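Local coordinates for protein pumilio homolog 23 (Arabidopsis thaliana, PDB 5WZJ) that recognises a specific sequence of 18S rRNA through pumilio repeats that pack into a right-handed, half-donut superhelix, at residues D119-S122 with V123-A127; G74-L77 with D78-C81; A127-S130 with I131-I135; G148-V151 with L152-L155. All coordinates share one frame; numbering follows the deposited sequence.

Contact 1 (D119-S122 with V123-A127); sequences DAYS and VIEEA
Ala120 and Ile124 meet on one side of the opening turn of helix 121-137, an alpha helix of the pumilio superhelix that takes over from a short 3-10 segment at 119-120. Ile124 turns CG1 back beside its own backbone N (chi1 -63°), and the extended branch brings CD1 to 3.8 Å from Ala120 CB. On the way CG1 passes 3.2 Å from Ala120 O, the carbonyl that also accepts the Ile124 N-H at an N...O distance of 3.0 Å. Cut back to an alanine, Ile124 would lose this CG1-CD1 arm, and the gap opened beside Ala120 and His114 would probably leave Phe201 less firmly held. Tyr121 and Glu125 form a second pair. Their carboxylate-to-ring approach is oblique and loose, Tyr121 CE2 standing 4.2 Å from Glu125 OE2. What fixes the tyrosine lies elsewhere: its ring stacks with Phe201 and its OH bonds to Gly200 O. Glu125, with CG opposite the backbone N (chi1 -179°), sends the other carboxylate oxygen to a water that donates to Glu125 OE1 at 2.7 Å and also to Ser122 O, which takes the Glu126 N-H as well. Ala120 and Val123 face Leu77 and Cys81 of helix 77-87. A further water links the 3-10 segment to the helix, donating to Asp119 O at 2.8 Å and accepting from Val123 N at 3.0 Å.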
loop_
_atom_site.group_PDB
_atom_site.type_symbol
_atom_site.label_atom_id
_atom_site.label_comp_id
_atom_site.label_asym_id
_atom_site.label_seq_id
_atom_site.Cartn_x
_atom_site.Cartn_y
_atom_site.Cartn_z
ATOM N N ASP A 119 -22.132 23.600 -8.057
ATOM C CA ASP A 119 -23.050 24.448 -7.314
ATOM C C ASP A 119 -22.985 24.222 -5.806
ATOM O O ASP A 119 -23.492 25.057 -5.053
ATOM C CB ASP A 119 -24.486 24.222 -7.791
ATOM C CG ASP A 119 -24.702 24.665 -9.228
ATOM O OD1 ASP A 119 -23.996 25.587 -9.694
ATOM O OD2 ASP A 119 -25.585 24.084 -9.888
ATOM N N ALA A 120 -22.382 23.128 -5.349
ATOM C CA ALA A 120 -22.378 22.790 -3.930
ATOM C C ALA A 120 -21.182 23.356 -3.175
ATOM O O ALA A 120 -21.112 23.185 -1.954
ATOM C CB ALA A 120 -22.404 21.263 -3.760
ATOM N N TYR A 121 -20.253 24.023 -3.867
ATOM C CA TYR A 121 -18.947 24.311 -3.285
ATOM C C TYR A 121 -19.061 25.096 -1.984
ATOM O O TYR A 121 -18.492 24.701 -0.964
ATOM C CB TYR A 121 -18.065 25.077 -4.272
ATOM C CG TYR A 121 -16.660 25.269 -3.742
ATOM C CD1 TYR A 121 -15.701 24.287 -3.933
ATOM C CD2 TYR A 121 -16.300 26.419 -3.032
ATOM C CE1 TYR A 121 -14.414 24.435 -3.444
ATOM C CE2 TYR A 121 -15.004 26.578 -2.533
ATOM C CZ TYR A 121 -14.071 25.571 -2.746
ATOM O OH TYR A 121 -12.788 25.685 -2.273
ATOM N N SER A 122 -19.766 26.235 -2.005
ATOM C CA SER A 122 -19.764 27.109 -0.834
ATOM C C SER A 122 -20.581 26.540 0.311
ATOM O O SER A 122 -20.268 26.788 1.480
ATOM C CB SER A 122 -20.281 28.502 -1.196
ATOM O OG SER A 122 -19.231 29.260 -1.771
ATOM N N VAL A 123 -21.643 25.801 0.006
ATOM C CA VAL A 123 -22.419 25.180 1.069
ATOM C C VAL A 123 -21.587 24.103 1.769
ATOM O O VAL A 123 -21.594 23.997 3.000
ATOM C CB VAL A 123 -23.738 24.642 0.485
ATOM C CG1 VAL A 123 -24.493 23.884 1.500
ATOM C CG2 VAL A 123 -24.596 25.813 -0.000
ATOM N N ILE A 124 -20.823 23.319 1.004
ATOM C CA ILE A 124 -19.943 22.325 1.620
ATOM C C ILE A 124 -18.888 23.014 2.476
ATOM O O ILE A 124 -18.646 22.631 3.625
ATOM C CB ILE A 124 -19.291 21.432 0.551
ATOM C CG1 ILE A 124 -20.342 20.628 -0.219
ATOM C CG2 ILE A 124 -18.296 20.474 1.204
ATOM C CD1 ILE A 124 -19.750 19.835 -1.369
ATOM N N GLU A 125 -18.236 24.041 1.915
ATOM C CA GLU A 125 -17.177 24.736 2.639
ATOM C C GLU A 125 -17.682 25.298 3.959
ATOM O O GLU A 125 -16.978 25.252 4.968
ATOM C CB GLU A 125 -16.587 25.856 1.778
ATOM C CG GLU A 125 -15.462 26.619 2.453
ATOM C CD GLU A 125 -15.071 27.857 1.678
ATOM O OE1 GLU A 125 -15.957 28.697 1.410
ATOM O OE2 GLU A 125 -13.885 27.977 1.316
ATOM N N GLU A 126 -18.902 25.837 3.973
ATOM C CA GLU A 126 -19.451 26.373 5.215
ATOM C C GLU A 126 -19.687 25.263 6.243
ATOM O O GLU A 126 -19.441 25.458 7.441
ATOM C CB GLU A 126 -20.747 27.130 4.914
ATOM C CG GLU A 126 -21.511 27.630 6.126
ATOM C CD GLU A 126 -22.821 28.348 5.737
ATOM O OE1 GLU A 126 -23.534 27.868 4.820
ATOM O OE2 GLU A 126 -23.129 29.397 6.346
ATOM N N ALA A 127 -20.180 24.095 5.804
ATOM C CA ALA A 127 -20.359 22.979 6.734
ATOM C C ALA A 127 -19.017 22.519 7.295
ATOM O O ALA A 127 -18.886 22.281 8.501
ATOM C CB ALA A 127 -21.078 21.818 6.044
HETATM O O HOH W 1 -22.592 26.400 -2.731
HETATM O O HOH W 2 -18.463 29.005 2.255
#

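Contact 2 (G74-L77 with D78-C81); sequences GCEL and DQLC
Helix 77-87 begins here, with Glu76 at its N-cap position, and Cys75, Glu76 and Leu77 each meet a residue three to five positions on. Glu76 O receives the Leu80 N-H at an N...O distance of 3.0 Å, and Leu77 O receives that of Cys81 at 2.9 Å, both bonds nearly straight. The side chains of Glu76 and Gln79 run side by side in the same direction, carboxylate and amide planes 55° apart. Gln79 is bent at chi2 (58°), which folds its amide back and sets OE1 3.7 Å from Glu76 CB. A water links the backbone to the amide, accepting from Glu76 N at 2.9 Å and donating weakly to Gln79 OE1. On another side of the helix, Leu77 CD1 lies 3.7 Å from Cys81 SG. Cys75 holds SG between its backbone N and carbonyl carbon (chi1 72°), which lays the sulfur 3.7 Å from Leu80 CB. Cys44 and Leu48 of helix 37-49 touch the Cys75 side chain as well, while Leu80 touches Leu111 of helix 100-112. An apolar contact of this kind, from the residue before the N-cap to the fourth residue after it, is a hydrophobic staple.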
loop_
_atom_site.group_PDB
_atom_site.type_symbol
_atom_site.label_atom_id
_atom_site.label_comp_id
_atom_site.label_asym_id
_atom_site.label_seq_id
_atom_site.Cartn_x
_atom_site.Cartn_y
_atom_site.Cartn_z
ATOM N N GLY A 74 -29.032 9.468 3.192
ATOM C CA GLY A 74 -30.163 9.439 2.281
ATOM C C GLY A 74 -30.760 10.806 2.004
ATOM O O GLY A 74 -31.581 10.959 1.093
ATOM N N CYS A 75 -30.359 11.811 2.781
ATOM C CA CYS A 75 -30.967 13.127 2.688
ATOM C C CYS A 75 -30.267 13.948 1.607
ATOM O O CYS A 75 -29.264 13.532 1.021
ATOM C CB CYS A 75 -30.904 13.843 4.036
ATOM S SG CYS A 75 -29.213 14.407 4.490
ATOM N N GLU A 76 -30.798 15.134 1.341
ATOM C CA GLU A 76 -30.199 16.030 0.368
ATOM C C GLU A 76 -29.272 17.024 1.059
ATOM O O GLU A 76 -29.239 17.133 2.286
ATOM C CB GLU A 76 -31.283 16.755 -0.434
ATOM C CG GLU A 76 -31.791 15.942 -1.615
ATOM C CD GLU A 76 -33.188 16.346 -2.039
ATOM O OE1 GLU A 76 -33.914 16.938 -1.209
ATOM O OE2 GLU A 76 -33.560 16.074 -3.199
ATOM N N LEU A 77 -28.542 17.778 0.234
ATOM C CA LEU A 77 -27.426 18.589 0.717
ATOM C C LEU A 77 -27.869 19.627 1.745
ATOM O O LEU A 77 -27.219 19.803 2.782
ATOM C CB LEU A 77 -26.734 19.259 -0.470
ATOM C CG LEU A 77 -25.564 20.206 -0.179
ATOM C CD1 LEU A 77 -24.409 19.463 0.460
ATOM C CD2 LEU A 77 -25.117 20.886 -1.466
ATOM N N ASP A 78 -28.970 20.332 1.479
ATOM C CA ASP A 78 -29.386 21.397 2.387
ATOM C C ASP A 78 -29.673 20.858 3.781
ATOM O O ASP A 78 -29.277 21.463 4.783
ATOM C CB ASP A 78 -30.619 22.120 1.842
ATOM C CG ASP A 78 -30.289 23.058 0.694
ATOM O OD1 ASP A 78 -29.096 23.394 0.513
ATOM O OD2 ASP A 78 -31.229 23.465 -0.020
ATOM N N GLN A 79 -30.373 19.724 3.862
ATOM C CA GLN A 79 -30.733 19.168 5.163
ATOM C C GLN A 79 -29.503 18.616 5.870
ATOM O O GLN A 79 -29.379 18.731 7.094
ATOM C CB GLN A 79 -31.806 18.084 4.998
ATOM C CG GLN A 79 -33.196 18.616 4.604
ATOM C CD GLN A 79 -33.192 19.405 3.287
ATOM O OE1 GLN A 79 -32.691 18.939 2.260
ATOM N NE2 GLN A 79 -33.733 20.617 3.328
ATOM N N LEU A 80 -28.589 18.015 5.106
ATOM C CA LEU A 80 -27.324 17.554 5.661
ATOM C C LEU A 80 -26.549 18.708 6.287
ATOM O O LEU A 80 -26.108 18.622 7.440
ATOM C CB LEU A 80 -26.493 16.884 4.568
ATOM C CG LEU A 80 -25.048 16.576 4.973
ATOM C CD1 LEU A 80 -24.980 15.519 6.085
ATOM C CD2 LEU A 80 -24.259 16.137 3.767
ATOM N N CYS A 81 -26.385 19.808 5.539
ATOM C CA CYS A 81 -25.641 20.955 6.055
ATOM C C CYS A 81 -26.318 21.560 7.269
ATOM O O CYS A 81 -25.642 22.021 8.200
ATOM C CB CYS A 81 -25.464 22.002 4.953
ATOM S SG CYS A 81 -24.396 21.400 3.645
HETATM O O HOH W 3 -33.453 15.687 2.482
#

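Contact 3 (A127-S130 with I131-I135); sequences ALHS and ICKVI
Both His129 (chi1 -179°) and Lys133 (chi1 -171°) carry CG on the far side from the backbone N, and this sends the two side chains off the same flank of the helix, one turn apart. They cross obliquely, with Lys133 CD 3.6 Å from His129 NE2. It is the aliphatic part of the lysine that meets the ring. Bends at chi3 and chi4 carry the ammonium onward, and NZ ends 5.6 Å from His129 NE2; were the imidazole protonated, the two charges would probably disfavour each other mildly. In the backbone, His129 O takes the Lys133 N-H, the nitrogen 2.9 Å away.

Another flank is built round Ala127 O, which two donors grip from the same face of the carbonyl plane. One is Ile131 N, in a rather long helical bond of 3.3 Å. The other is Ser130 OG at 2.8 Å, which gets there because the hydroxyl sits between its own backbone N and carbonyl carbon (chi1 62°). This serine-to-carbonyl bond, reaching back three residues, is a familiar way for an alpha helix to absorb a serine, and here it falls in the middle of helix 121-137. Ile131 adds an apolar cover, its CG1 lying 3.5 Å from Ala127 O. Between the two flanks, Leu128 O receives the Cys132 N-H at an N...O distance of 2.8 Å, nearly along the C=O axis. Ser130 and Ile131 face Ile84 of helix 77-87, whereas the His129 and Lys133 flank is met by Met204 and Tyr207 of helix 202-213.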
loop_
_atom_site.group_PDB
_atom_site.type_symbol
_atom_site.label_atom_id
_atom_site.label_comp_id
_atom_site.label_asym_id
_atom_site.label_seq_id
_atom_site.Cartn_x
_atom_site.Cartn_y
_atom_site.Cartn_z
ATOM N N ALA A 127 -20.180 24.095 5.804
ATOM C CA ALA A 127 -20.359 22.979 6.734
ATOM C C ALA A 127 -19.017 22.519 7.295
ATOM O O ALA A 127 -18.886 22.281 8.501
ATOM C CB ALA A 127 -21.078 21.818 6.044
ATOM N N LEU A 128 -18.001 22.406 6.434
ATOM C CA LEU A 128 -16.667 22.062 6.916
ATOM C C LEU A 128 -16.141 23.111 7.890
ATOM O O LEU A 128 -15.531 22.771 8.911
ATOM C CB LEU A 128 -15.711 21.892 5.740
ATOM C CG LEU A 128 -16.061 20.732 4.812
ATOM C CD1 LEU A 128 -15.207 20.790 3.573
ATOM C CD2 LEU A 128 -15.859 19.394 5.525
ATOM N N HIS A 129 -16.381 24.394 7.612
ATOM C CA HIS A 129 -15.880 25.423 8.518
ATOM C C HIS A 129 -16.462 25.264 9.918
ATOM O O HIS A 129 -15.733 25.341 10.916
ATOM C CB HIS A 129 -16.176 26.822 7.979
ATOM C CG HIS A 129 -15.653 27.915 8.861
ATOM N ND1 HIS A 129 -14.311 28.220 8.949
ATOM C CD2 HIS A 129 -16.285 28.742 9.728
ATOM C CE1 HIS A 129 -14.141 29.211 9.807
ATOM N NE2 HIS A 129 -15.323 29.541 10.298
ATOM N N SER A 130 -17.775 25.029 10.021
ATOM C CA SER A 130 -18.371 24.913 11.350
ATOM C C SER A 130 -17.761 23.740 12.118
ATOM O O SER A 130 -17.516 23.841 13.327
ATOM C CB SER A 130 -19.895 24.780 11.240
ATOM O OG SER A 130 -20.251 23.609 10.534
ATOM N N ILE A 131 -17.447 22.648 11.417
ATOM C CA ILE A 131 -16.855 21.474 12.056
ATOM C C ILE A 131 -15.402 21.747 12.443
ATOM O O ILE A 131 -14.973 21.439 13.560
ATOM C CB ILE A 131 -16.961 20.252 11.121
ATOM C CG1 ILE A 131 -18.407 19.831 10.928
ATOM C CG2 ILE A 131 -16.191 19.057 11.674
ATOM C CD1 ILE A 131 -18.526 18.665 9.952
ATOM N N CYS A 132 -14.609 22.288 11.514
ATOM C CA CYS A 132 -13.187 22.481 11.798
ATOM C C CYS A 132 -12.977 23.480 12.924
ATOM O O CYS A 132 -12.038 23.340 13.723
ATOM C CB CYS A 132 -12.448 22.944 10.539
ATOM S SG CYS A 132 -12.337 21.683 9.225
ATOM N N LYS A 133 -13.850 24.485 13.009
ATOM C CA LYS A 133 -13.696 25.520 14.021
ATOM C C LYS A 133 -13.849 24.950 15.427
ATOM O O LYS A 133 -13.063 25.280 16.322
ATOM C CB LYS A 133 -14.705 26.631 13.756
ATOM C CG LYS A 133 -14.544 27.872 14.591
ATOM C CD LYS A 133 -15.250 29.023 13.881
ATOM C CE LYS A 133 -15.918 29.980 14.857
ATOM N NZ LYS A 133 -14.926 30.632 15.748
ATOM N N VAL A 134 -14.846 24.086 15.642
ATOM C CA VAL A 134 -15.001 23.491 16.969
ATOM C C VAL A 134 -13.852 22.537 17.254
ATOM O O VAL A 134 -13.393 22.428 18.399
ATOM C CB VAL A 134 -16.373 22.790 17.125
ATOM C CG1 VAL A 134 -16.476 21.553 16.239
ATOM C CG2 VAL A 134 -16.624 22.405 18.581
ATOM N N ILE A 135 -13.338 21.859 16.226
ATOM C CA ILE A 135 -12.235 20.929 16.455
ATOM C C ILE A 135 -10.971 21.693 16.821
ATOM O O ILE A 135 -10.306 21.391 17.821
ATOM C CB ILE A 135 -12.019 20.025 15.224
ATOM C CG1 ILE A 135 -13.193 19.045 15.098
ATOM C CG2 ILE A 135 -10.665 19.286 15.340
ATOM C CD1 ILE A 135 -13.206 18.244 13.809
#

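Contact 4 (G148-V151 with L152-L155); sequences GSHV and LRRL. With nucleotides of chain B.
Arg153 lays its guanidinium flat on the ring of His150, centres 4.2 Å apart and planes at 25°, with NH2 over the middle of the ring. The opposite ring face carries the base of G10 of chain B, making a three-layer stack. At its edge the guanidinium reads C9 of chain B: NH1 bonds to N3 and NH2 to O2, each at 2.9 Å. The chain bends at chi3 (-93°), and NE returns to Ser149 O at 3.1 Å, above the carbonyl plane, while Arg153 N reaches the same oxygen from the other face. In the conformer given, Ser149 OG may add a weak bond to Arg153 NH2 and also bonds to Tyr228 O, but a second conformer makes this doubtful; Tyr170 O takes a hydrogen bond from NH1. Serine, a stacking ring and arginine in this spacing match a cytosine-reading pumilio repeat. With a leucine in place of Arg153, N3 and O2 of C9 of chain B would probably be left without their donors and the His150 ring without its flat cover. This side is tight and buried; partly exposed Arg154 marks the less covered one, its guanidinium leading away to Glu105 and Asp165, which hold it by salt bridges. Helix 146-160 is wedged between its neighbours, Ser149 and Arg153 touching Leu231 of helix 227-239, and Leu152 and Leu155 lying on Ile135 of helix 121-137.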
loop_
_atom_site.group_PDB
_atom_site.type_symbol
_atom_site.label_atom_id
_atom_site.label_comp_id
_atom_site.label_asym_id
_atom_site.label_seq_id
_atom_site.Cartn_x
_atom_site.Cartn_y
_atom_site.Cartn_z
ATOM N N GLY A 148 -12.355 9.230 17.504
ATOM C CA GLY A 148 -12.171 10.559 16.951
ATOM C C GLY A 148 -11.089 10.622 15.898
ATOM O O GLY A 148 -11.177 11.413 14.956
ATOM N N SER A 149 -10.050 9.797 16.045
ATOM C CA SER A 149 -8.964 9.757 15.068
ATOM C C SER A 149 -9.458 9.318 13.693
ATOM O O SER A 149 -8.939 9.784 12.673
ATOM C CB SER A 149 -7.852 8.827 15.573
ATOM O OG SER A 149 -6.913 8.500 14.556
ATOM N N HIS A 150 -10.460 8.432 13.645
ATOM C CA HIS A 150 -11.038 8.024 12.362
ATOM C C HIS A 150 -11.803 9.172 11.728
ATOM O O HIS A 150 -11.692 9.416 10.520
ATOM C CB HIS A 150 -11.979 6.823 12.546
ATOM C CG HIS A 150 -11.278 5.558 12.916
ATOM N ND1 HIS A 150 -10.616 4.774 11.993
ATOM C CD2 HIS A 150 -11.121 4.944 14.112
ATOM C CE1 HIS A 150 -10.084 3.731 12.604
ATOM N NE2 HIS A 150 -10.372 3.815 13.892
ATOM N N VAL A 151 -12.619 9.860 12.533
ATOM C CA VAL A 151 -13.380 11.006 12.050
ATOM C C VAL A 151 -12.444 12.066 11.472
ATOM O O VAL A 151 -12.711 12.640 10.408
ATOM C CB VAL A 151 -14.255 11.565 13.190
ATOM C CG1 VAL A 151 -14.979 12.833 12.754
ATOM C CG2 VAL A 151 -15.271 10.492 13.668
ATOM N N LEU A 152 -11.326 12.329 12.153
ATOM C CA LEU A 152 -10.391 13.368 11.710
ATOM C C LEU A 152 -9.709 12.988 10.399
ATOM O O LEU A 152 -9.574 13.827 9.500
ATOM C CB LEU A 152 -9.331 13.625 12.787
ATOM C CG LEU A 152 -9.717 14.517 13.976
ATOM C CD1 LEU A 152 -8.600 14.552 15.020
ATOM C CD2 LEU A 152 -10.035 15.930 13.484
ATOM N N ARG A 153 -9.283 11.731 10.273
ATOM C CA ARG A 153 -8.730 11.240 9.012
ATOM C C ARG A 153 -9.704 11.451 7.856
ATOM O O ARG A 153 -9.326 11.965 6.797
ATOM C CB ARG A 153 -8.359 9.758 9.151
ATOM C CG ARG A 153 -7.032 9.564 9.909
ATOM C CD ARG A 153 -6.700 8.092 10.134
ATOM N NE ARG A 153 -7.198 7.615 11.419
ATOM C CZ ARG A 153 -7.132 6.342 11.800
ATOM N NH1 ARG A 153 -6.611 5.433 10.981
ATOM N NH2 ARG A 153 -7.588 5.979 12.986
ATOM N N ARG A 154 -10.964 11.042 8.036
ATOM C CA ARG A 154 -11.952 11.240 6.977
ATOM C C ARG A 154 -12.146 12.722 6.688
ATOM O O ARG A 154 -12.176 13.136 5.520
ATOM C CB ARG A 154 -13.286 10.578 7.346
ATOM C CG ARG A 154 -14.355 10.704 6.236
ATOM C CD ARG A 154 -15.585 9.808 6.501
ATOM N NE ARG A 154 -15.228 8.402 6.662
ATOM C CZ ARG A 154 -14.980 7.575 5.649
ATOM N NH1 ARG A 154 -15.044 8.017 4.403
ATOM N NH2 ARG A 154 -14.647 6.316 5.880
ATOM N N LEU A 155 -12.223 13.544 7.739
ATOM C CA LEU A 155 -12.408 14.986 7.552
ATOM C C LEU A 155 -11.238 15.618 6.802
ATOM O O LEU A 155 -11.445 16.465 5.927
ATOM C CB LEU A 155 -12.587 15.667 8.904
ATOM C CG LEU A 155 -12.684 17.184 8.865
ATOM C CD1 LEU A 155 -13.926 17.620 8.070
ATOM C CD2 LEU A 155 -12.713 17.728 10.292
ATOM P P G B 10 -10.043 -2.229 16.285
ATOM O OP1 G B 10 -9.938 -3.275 17.318
ATOM O OP2 G B 10 -10.170 -2.559 14.853
ATOM O "O5'" G B 10 -11.306 -1.311 16.611
ATOM C "C5'" G B 10 -11.452 -0.643 17.858
ATOM C "C4'" G B 10 -12.754 0.123 17.904
ATOM O "O4'" G B 10 -12.702 1.174 16.897
ATOM C "C3'" G B 10 -14.006 -0.707 17.590
ATOM O "O3'" G B 10 -15.135 -0.209 18.314
ATOM C "C2'" G B 10 -14.227 -0.426 16.114
ATOM O "O2'" G B 10 -15.554 -0.602 15.668
ATOM C "C1'" G B 10 -13.796 1.038 16.017
ATOM N N9 G B 10 -13.415 1.399 14.653
ATOM C C8 G B 10 -12.657 0.620 13.796
ATOM N N7 G B 10 -12.555 1.150 12.610
ATOM C C5 G B 10 -13.298 2.325 12.683
ATOM C C6 G B 10 -13.536 3.320 11.702
ATOM O O6 G B 10 -13.128 3.346 10.543
ATOM N N1 G B 10 -14.333 4.351 12.186
ATOM C C2 G B 10 -14.834 4.429 13.461
ATOM N N2 G B 10 -15.581 5.513 13.751
ATOM N N3 G B 10 -14.615 3.506 14.382
ATOM C C4 G B 10 -13.851 2.490 13.931
ATOM P P C B 9 -4.304 -3.869 15.288
ATOM O OP1 C B 9 -4.792 -4.895 16.243
ATOM O OP2 C B 9 -4.221 -4.195 13.840
ATOM O "O5'" C B 9 -5.245 -2.578 15.377
ATOM C "C5'" C B 9 -5.538 -1.929 16.611
ATOM C "C4'" C B 9 -6.463 -0.759 16.371
ATOM O "O4'" C B 9 -5.784 0.238 15.582
ATOM C "C3'" C B 9 -7.747 -1.096 15.610
ATOM O "O3'" C B 9 -8.807 -1.238 16.537
ATOM C "C2'" C B 9 -7.977 0.079 14.643
ATOM O "O2'" C B 9 -9.092 0.870 15.041
ATOM C "C1'" C B 9 -6.689 0.912 14.756
ATOM N N1 C B 9 -6.048 1.182 13.453
ATOM C C2 C B 9 -6.402 2.380 12.851
ATOM O O2 C B 9 -7.213 3.102 13.465
ATOM N N3 C B 9 -5.855 2.707 11.651
ATOM C C4 C B 9 -4.999 1.873 11.062
ATOM N N4 C B 9 -4.486 2.221 9.878
ATOM C C5 C B 9 -4.622 0.629 11.671
ATOM C C6 C B 9 -5.166 0.321 12.858
#

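Helix 121-137 ties the set together: contacts 1 and 3 follow each other along it and share Ala127. Its start packs on contact 2, where Val123 CG1 comes to 3.3 Å from Cys81 SG, and Ala127 CB also touches that sulfur, at 4.1 Å. Its later turns pack on contact 4 through Ile135 CD1, 3.6 Å from Leu155 CD2, and Leu128 CD2, 3.7 Å from Leu155 CD1. Contact 4 alone touches the RNA. The nearest atoms of contacts 3, 2 and 1 stay about 13, 14 and 18 Å from it, and the centres of contacts 2 and 4 are about 21 Å apart.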